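Local structure of cpftsy (Physcomitrella patens, 4AK9) at residues V118-G123 with S234-V239; E238-L243 with G266-K271. The protein probably acts as the GTP-binding receptor of the chloroplast signal recognition particle, guiding proteins to the thylakoid membrane. All blocks are in the same frame, centred on the assembly; numbering follows the deposited sequence.

Contact 1 of 2, residues V118-G123 with S234-V239; sequences VLMIVG and SAPNEV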
ATOM      1  N   VAL A 118       6.236 -26.336  20.922  1.00 23.43           N
ATOM      2  CA  VAL A 118       6.364 -26.525  19.488  1.00 18.12           C
ATOM      3  C   VAL A 118       5.848 -25.272  18.761  1.00 24.45           C
ATOM      4  O   VAL A 118       4.705 -24.849  18.961  1.00 22.26           O
ATOM      5  CB  VAL A 118       5.607 -27.758  18.985  1.00 22.53           C
ATOM      6  CG1 VAL A 118       5.694 -27.870  17.456  1.00 23.24           C
ATOM      7  CG2 VAL A 118       6.184 -29.046  19.635  1.00 22.34           C
ATOM      8  N   LEU A 119       6.713 -24.670  17.945  1.00 20.05           N
ATOM      9  CA  LEU A 119       6.344 -23.448  17.208  1.00 21.46           C
ATOM     10  C   LEU A 119       6.348 -23.796  15.725  1.00 18.12           C
ATOM     11  O   LEU A 119       7.372 -24.260  15.185  1.00 23.83           O
ATOM     12  CB  LEU A 119       7.383 -22.349  17.482  1.00 21.48           C
ATOM     13  CG  LEU A 119       7.286 -21.385  18.661  1.00 32.81           C
ATOM     14  CD1 LEU A 119       6.809 -22.055  19.906  1.00 32.05           C
ATOM     15  CD2 LEU A 119       8.622 -20.718  18.909  1.00 34.36           C
ATOM     16  N   MET A 120       5.220 -23.602  15.043  1.00 19.68           N
ATOM     17  CA  MET A 120       5.194 -23.779  13.601  1.00 15.98           C
ATOM     18  C   MET A 120       5.343 -22.420  12.911  1.00 21.07           C
ATOM     19  O   MET A 120       4.689 -21.454  13.288  1.00 18.53           O
ATOM     20  CB  MET A 120       3.907 -24.464  13.138  1.00 20.53           C
ATOM     21  CG  MET A 120       3.816 -25.920  13.555  1.00 25.39           C
ATOM     22  SD  MET A 120       2.166 -26.565  13.160  1.00 27.71           S
ATOM     23  CE  MET A 120       2.223 -26.803  11.390  1.00 24.16           C
ATOM     24  N   ILE A 121       6.247 -22.344  11.947  1.00 17.94           N
ATOM     25  CA  ILE A 121       6.486 -21.100  11.216  1.00 21.07           C
ATOM     26  C   ILE A 121       5.828 -21.280   9.854  1.00 16.63           C
ATOM     27  O   ILE A 121       6.106 -22.254   9.116  1.00 23.45           O
ATOM     28  CB  ILE A 121       7.994 -20.841  11.023  1.00 24.90           C
ATOM     29  CG1 ILE A 121       8.741 -20.752  12.356  1.00 30.99           C
ATOM     30  CG2 ILE A 121       8.259 -19.649  10.061  1.00 25.65           C
ATOM     31  CD1 ILE A 121       8.065 -20.033  13.493  1.00 25.70           C
ATOM     32  N   VAL A 122       4.910 -20.380   9.497  1.00 20.06           N
ATOM     33  CA  VAL A 122       4.223 -20.520   8.213  1.00 17.02           C
ATOM     34  C   VAL A 122       4.324 -19.239   7.373  1.00 19.14           C
ATOM     35  O   VAL A 122       4.713 -18.184   7.885  1.00 18.15           O
ATOM     36  CB  VAL A 122       2.715 -20.861   8.403  1.00 21.07           C
ATOM     37  CG1 VAL A 122       2.571 -22.174   9.203  1.00 17.80           C
ATOM     38  CG2 VAL A 122       2.029 -19.737   9.157  1.00 17.59           C
ATOM     39  N   GLY A 123       3.973 -19.339   6.098  1.00 20.29           N
ATOM     40  CA  GLY A 123       4.041 -18.173   5.216  1.00 22.79           C
ATOM     41  C   GLY A 123       4.469 -18.493   3.804  1.00 29.87           C
ATOM     42  O   GLY A 123       4.734 -19.643   3.461  1.00 25.53           O
ATOM     43  N   SER A 234      -0.352 -30.964  23.249  1.00 26.91           N
ATOM     44  CA  SER A 234      -0.245 -29.537  23.604  1.00 29.49           C
ATOM     45  C   SER A 234       0.278 -28.664  22.447  1.00 26.86           C
ATOM     46  O   SER A 234       0.361 -27.428  22.556  1.00 30.39           O
ATOM     47  CB  SER A 234       0.651 -29.355  24.845  1.00 31.60           C
ATOM     48  OG  SER A 234       1.921 -29.988  24.685  1.00 28.23           O
ATOM     49  N   ALA A 235       0.634 -29.315  21.347  1.00 26.52           N
ATOM     50  CA  ALA A 235       1.279 -28.652  20.213  1.00 24.38           C
ATOM     51  C   ALA A 235       0.311 -28.490  19.033  1.00 25.98           C
ATOM     52  O   ALA A 235      -0.646 -29.279  18.889  1.00 23.75           O
ATOM     53  CB  ALA A 235       2.503 -29.455  19.788  1.00 22.04           C
ATOM     54  N   PRO A 236       0.536 -27.468  18.175  1.00 24.02           N
ATOM     55  CA  PRO A 236       1.570 -26.413  18.308  1.00 22.66           C
ATOM     56  C   PRO A 236       1.196 -25.357  19.349  1.00 22.85           C
ATOM     57  O   PRO A 236       0.015 -24.990  19.456  1.00 23.04           O
ATOM     58  CB  PRO A 236       1.624 -25.774  16.899  1.00 20.96           C
ATOM     59  CG  PRO A 236       0.208 -26.033  16.303  1.00 24.93           C
ATOM     60  CD  PRO A 236      -0.241 -27.380  16.913  1.00 25.98           C
ATOM     61  N   ASN A 237       2.177 -24.849  20.092  1.00 19.46           N
ATOM     62  CA  ASN A 237       1.924 -23.783  21.057  1.00 19.47           C
ATOM     63  C   ASN A 237       1.793 -22.421  20.371  1.00 18.71           C
ATOM     64  O   ASN A 237       1.076 -21.561  20.860  1.00 21.04           O
ATOM     65  CB  ASN A 237       3.051 -23.733  22.066  1.00 24.02           C
ATOM     66  CG  ASN A 237       3.204 -25.047  22.809  1.00 25.43           C
ATOM     67  OD1 ASN A 237       3.758 -26.009  22.275  1.00 24.69           O
ATOM     68  ND2 ASN A 237       2.689 -25.096  24.030  1.00 32.84           N
ATOM     69  N   GLU A 238       2.488 -22.264  19.243  1.00 22.14           N
ATOM     70  CA  GLU A 238       2.427 -21.046  18.422  1.00 21.59           C
ATOM     71  C   GLU A 238       2.382 -21.424  16.947  1.00 17.07           C
ATOM     72  O   GLU A 238       3.000 -22.404  16.521  1.00 21.64           O
ATOM     73  CB  GLU A 238       3.650 -20.143  18.706  1.00 19.05           C
ATOM     74  CG  GLU A 238       3.728 -19.556  20.129  1.00 21.72           C
ATOM     75  CD  GLU A 238       2.738 -18.409  20.348  1.00 24.65           C
ATOM     76  OE1 GLU A 238       2.273 -17.784  19.348  1.00 26.97           O
ATOM     77  OE2 GLU A 238       2.425 -18.102  21.524  1.00 30.32           O
ATOM     78  N   VAL A 239       1.622 -20.666  16.166  1.00 18.09           N
ATOM     79  CA  VAL A 239       1.678 -20.736  14.703  1.00 15.05           C
ATOM     80  C   VAL A 239       2.006 -19.287  14.272  1.00 18.48           C
ATOM     81  O   VAL A 239       1.204 -18.351  14.416  1.00 15.70           O
ATOM     82  CB  VAL A 239       0.360 -21.257  14.033  1.00 16.23           C
ATOM     83  CG1 VAL A 239       0.447 -21.237  12.511  1.00 17.14           C
ATOM     84  CG2 VAL A 239       0.007 -22.681  14.530  1.00 18.29           C
TER

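Contact 2 of 2, residues E238-L243 with G266-K271; sequences EVLLVL and GFILTK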
ATOM      1  N   GLU A 238       2.488 -22.264  19.243  1.00 22.14           N
ATOM      2  CA  GLU A 238       2.427 -21.046  18.422  1.00 21.59           C
ATOM      3  C   GLU A 238       2.382 -21.424  16.947  1.00 17.07           C
ATOM      4  O   GLU A 238       3.000 -22.404  16.521  1.00 21.64           O
ATOM      5  CB  GLU A 238       3.650 -20.143  18.706  1.00 19.05           C
ATOM      6  CG  GLU A 238       3.728 -19.556  20.129  1.00 21.72           C
ATOM      7  CD  GLU A 238       2.738 -18.409  20.348  1.00 24.65           C
ATOM      8  OE1 GLU A 238       2.273 -17.784  19.348  1.00 26.97           O
ATOM      9  OE2 GLU A 238       2.425 -18.102  21.524  1.00 30.32           O
ATOM     10  N   VAL A 239       1.622 -20.666  16.166  1.00 18.09           N
ATOM     11  CA  VAL A 239       1.678 -20.736  14.703  1.00 15.05           C
ATOM     12  C   VAL A 239       2.006 -19.287  14.272  1.00 18.48           C
ATOM     13  O   VAL A 239       1.204 -18.351  14.416  1.00 15.70           O
ATOM     14  CB  VAL A 239       0.360 -21.257  14.033  1.00 16.23           C
ATOM     15  CG1 VAL A 239       0.447 -21.237  12.511  1.00 17.14           C
ATOM     16  CG2 VAL A 239       0.007 -22.681  14.530  1.00 18.29           C
ATOM     17  N   LEU A 240       3.230 -19.099  13.811  1.00 16.65           N
ATOM     18  CA  LEU A 240       3.730 -17.756  13.547  1.00 19.00           C
ATOM     19  C   LEU A 240       3.779 -17.549  12.043  1.00 15.93           C
ATOM     20  O   LEU A 240       4.466 -18.265  11.316  1.00 19.30           O
ATOM     21  CB  LEU A 240       5.124 -17.592  14.184  1.00 20.63           C
ATOM     22  CG  LEU A 240       5.139 -17.797  15.690  1.00 23.10           C
ATOM     23  CD1 LEU A 240       6.575 -17.731  16.239  1.00 24.00           C
ATOM     24  CD2 LEU A 240       4.243 -16.752  16.366  1.00 22.43           C
ATOM     25  N   LEU A 241       3.017 -16.563  11.558  1.00 15.92           N
ATOM     26  CA  LEU A 241       2.998 -16.237  10.135  1.00 17.01           C
ATOM     27  C   LEU A 241       4.042 -15.139   9.786  1.00 15.82           C
ATOM     28  O   LEU A 241       4.021 -14.022  10.344  1.00 16.45           O
ATOM     29  CB  LEU A 241       1.569 -15.794   9.737  1.00 16.37           C
ATOM     30  CG  LEU A 241       1.433 -15.271   8.312  1.00 18.98           C
ATOM     31  CD1 LEU A 241       1.730 -16.359   7.279  1.00 17.58           C
ATOM     32  CD2 LEU A 241       0.034 -14.698   8.064  1.00 18.22           C
ATOM     33  N   VAL A 242       4.943 -15.465   8.872  1.00 16.12           N
ATOM     34  CA  VAL A 242       6.029 -14.556   8.528  1.00 17.20           C
ATOM     35  C   VAL A 242       5.575 -13.772   7.306  1.00 18.22           C
ATOM     36  O   VAL A 242       5.179 -14.357   6.300  1.00 17.85           O
ATOM     37  CB  VAL A 242       7.335 -15.317   8.184  1.00 18.78           C
ATOM     38  CG1 VAL A 242       8.440 -14.287   7.813  1.00 23.42           C
ATOM     39  CG2 VAL A 242       7.781 -16.175   9.340  1.00 18.10           C
ATOM     40  N   LEU A 243       5.567 -12.446   7.422  1.00 16.89           N
ATOM     41  CA  LEU A 243       5.102 -11.572   6.326  1.00 19.74           C
ATOM     42  C   LEU A 243       6.180 -10.557   5.953  1.00 19.27           C
ATOM     43  O   LEU A 243       6.815  -9.982   6.833  1.00 20.98           O
ATOM     44  CB  LEU A 243       3.866 -10.810   6.784  1.00 20.23           C
ATOM     45  CG  LEU A 243       2.697 -11.717   7.204  1.00 19.59           C
ATOM     46  CD1 LEU A 243       1.723 -10.909   7.985  1.00 19.47           C
ATOM     47  CD2 LEU A 243       2.073 -12.289   5.927  1.00 20.58           C
ATOM     48  N   GLY A 266       0.309 -15.454  15.905  1.00 19.61           N
ATOM     49  CA  GLY A 266       1.125 -14.235  15.919  1.00 16.32           C
ATOM     50  C   GLY A 266       1.767 -13.988  14.575  1.00 16.13           C
ATOM     51  O   GLY A 266       1.998 -14.919  13.815  1.00 17.06           O
ATOM     52  N   PHE A 267       2.044 -12.710  14.272  1.00 19.38           N
ATOM     53  CA  PHE A 267       2.772 -12.381  13.045  1.00 15.14           C
ATOM     54  C   PHE A 267       4.237 -12.040  13.336  1.00 14.03           C
ATOM     55  O   PHE A 267       4.572 -11.512  14.401  1.00 17.73           O
ATOM     56  CB  PHE A 267       2.150 -11.154  12.373  1.00 17.58           C
ATOM     57  CG  PHE A 267       0.680 -11.276  12.119  1.00 17.16           C
ATOM     58  CD1 PHE A 267       0.184 -12.226  11.257  1.00 19.21           C
ATOM     59  CD2 PHE A 267      -0.212 -10.382  12.727  1.00 20.66           C
ATOM     60  CE1 PHE A 267      -1.179 -12.331  11.016  1.00 20.57           C
ATOM     61  CE2 PHE A 267      -1.598 -10.476  12.484  1.00 20.13           C
ATOM     62  CZ  PHE A 267      -2.075 -11.439  11.613  1.00 19.68           C
ATOM     63  N   ILE A 268       5.071 -12.321  12.354  1.00 15.32           N
ATOM     64  CA  ILE A 268       6.435 -11.815  12.270  1.00 16.17           C
ATOM     65  C   ILE A 268       6.591 -11.032  10.984  1.00 14.77           C
ATOM     66  O   ILE A 268       6.435 -11.567   9.868  1.00 15.67           O
ATOM     67  CB  ILE A 268       7.457 -12.978  12.332  1.00 17.72           C
ATOM     68  CG1 ILE A 268       7.289 -13.697  13.674  1.00 18.12           C
ATOM     69  CG2 ILE A 268       8.950 -12.416  12.117  1.00 17.81           C
ATOM     70  CD1 ILE A 268       8.086 -15.026  13.734  1.00 20.67           C
ATOM     71  N   LEU A 269       6.856  -9.733  11.130  1.00 18.42           N
ATOM     72  CA  LEU A 269       6.959  -8.843   9.966  1.00 18.41           C
ATOM     73  C   LEU A 269       8.427  -8.543   9.720  1.00 16.77           C
ATOM     74  O   LEU A 269       9.075  -7.943  10.576  1.00 20.23           O
ATOM     75  CB  LEU A 269       6.195  -7.527  10.213  1.00 20.66           C
ATOM     76  CG  LEU A 269       4.712  -7.610   9.765  1.00 26.89           C
ATOM     77  CD1 LEU A 269       3.915  -8.691  10.520  1.00 21.01           C
ATOM     78  CD2 LEU A 269       4.018  -6.266   9.918  1.00 22.96           C
ATOM     79  N   THR A 270       8.935  -9.015   8.597  1.00 16.75           N
ATOM     80  CA  THR A 270      10.365  -8.906   8.288  1.00 20.82           C
ATOM     81  C   THR A 270      10.676  -7.713   7.369  1.00 21.33           C
ATOM     82  O   THR A 270       9.763  -7.120   6.762  1.00 18.44           O
ATOM     83  CB  THR A 270      10.862 -10.169   7.555  1.00 22.40           C
ATOM     84  OG1 THR A 270      10.136 -10.306   6.332  1.00 26.76           O
ATOM     85  CG2 THR A 270      10.664 -11.425   8.402  1.00 28.93           C
ATOM     86  N   LYS A 271      11.967  -7.405   7.252  1.00 21.45           N
ATOM     87  CA  LYS A 271      12.492  -6.453   6.266  1.00 21.60           C
ATOM     88  C   LYS A 271      11.925  -5.047   6.409  1.00 22.33           C
ATOM     89  O   LYS A 271      11.803  -4.308   5.425  1.00 23.32           O
ATOM     90  CB  LYS A 271      12.233  -6.973   4.866  1.00 23.80           C
ATOM     91  CG  LYS A 271      12.936  -8.314   4.610  1.00 28.39           C
ATOM     92  CD  LYS A 271      12.425  -8.974   3.337  1.00 31.91           C
ATOM     93  CE  LYS A 271      12.755  -8.144   2.095  1.00 39.65           C
ATOM     94  NZ  LYS A 271      12.262  -8.769   0.820  1.00 42.58           N
TER

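Contact 1 of 2, residues V118-G123 with S234-V239
M120 bends at its thioether and brings SD against the CB-CG edge of the P236 ring, 3.7 Å from P236 CG. On the same face of the sheet V239 meets V122, V239 CG1 sitting 4.0 Å from V122 CG2 and about as far from V122 CG1; with CG1 anti to its own backbone N (chi1 177°), V239 turns that methyl to face both branches of V122. L119 and E238 run alongside each other on the other face, so that L119 CG rests 3.8 Å from E238 CB while the carboxylate bends off to T265, K293 and the backbone of Q110.

The parallel pairing starts at the loop. The backbone N of N237 donates to V118 O at 2.8 Å, E238 N adds a weak bond to the same oxygen, and M120 N reaches E238 O at 2.9 Å. Ahead of the strand, where a cis peptide precedes P236, the side chain of N237 stands in for backbone: its OD1 takes the N-H of V118 at 2.8 Å, fairly straight at 161° but tilted 34° from the amide plane. Replacing N237 by a leucine would probably leave this buried N-H of V118 without its acceptor and loosen the start of the pairing. Close by, A235 CB presses on V118 CB at 3.6 Å.

The pair lies in the middle of the mixed, mostly parallel sheet of an SRP-type GTPase domain, with strand 202-205 bonded along the other edge of 118-123. On the M120 face, helix 215-231 packs through V228 on V118 and A235, L221 on V122 and S229 on P236, and helix 126-142 packs on L119 and I121 from the opposite face.

Contact 2 of 2, residues E238-L243 with G266-K271
L241 CD2 meets the ring of F267 at its edge, 4.0 Å from F267 CE1, within the right-handed beta-alpha-beta unit made by strand 238-244, helix 251-261 and strand 266-270. L243 closes on the same ring obliquely, its CD1 3.8 Å from F267 CD1, and that one methyl also touches CD1 of L269, which runs alongside. L241 has CG anti to its backbone N (chi1 173°), which carries its branch along the flank of F267.

The other face carries L240, V242 and I268. Here the tip of I268 reaches back across the register, CD1 resting 3.9 Å from L240 CB. The side chains of T270 and V242 cross at about a right angle, T270 CG2 touching V242 CG1. G266 has no side chain on the L240 face; a beta carbon there would crowd CD2 of L240.

Behind these side chains the two strands, inclined by 28°, are joined by the backbone hydrogen bonds of parallel strands, from L241 N to G266 O, I268 N to L241 O, and L243 N to I268 O, the last at 2.7 Å; a weak one from G266 N to V239 O comes before them. Further out, helix 251-261 covers L241 and L243 through A255, F258 and Q254, while V284 and L288 of helix 280-288 lie against F267. At the far end L243 O takes the N-H of T270 at 2.9 Å and, more weakly, its hydroxyl, T270 OG1, at 3.4 Å.

In the fold
Strand 238-244 is the shared element: E238 and V239 belong to both contacts, whose centres lie 11 Å apart. Contact 1 joins it to 117-123 and contact 2 to 266-270, making three consecutive parallel strands. Pairing with 117-123 continues past contact 1, with M120 O and L240 N 2.8 Å apart and V122 N and L240 O also 2.8 Å apart, both probable hydrogen bonds. Side chains bridge the contacts too: I121 CG2 packs on V242 CG2 at 3.6 Å. Strand 117-123 runs into G123, where the sequence is consistent with a P-loop (Walker A) for nucleotide phosphates, and K129 NZ bonds to G123 O.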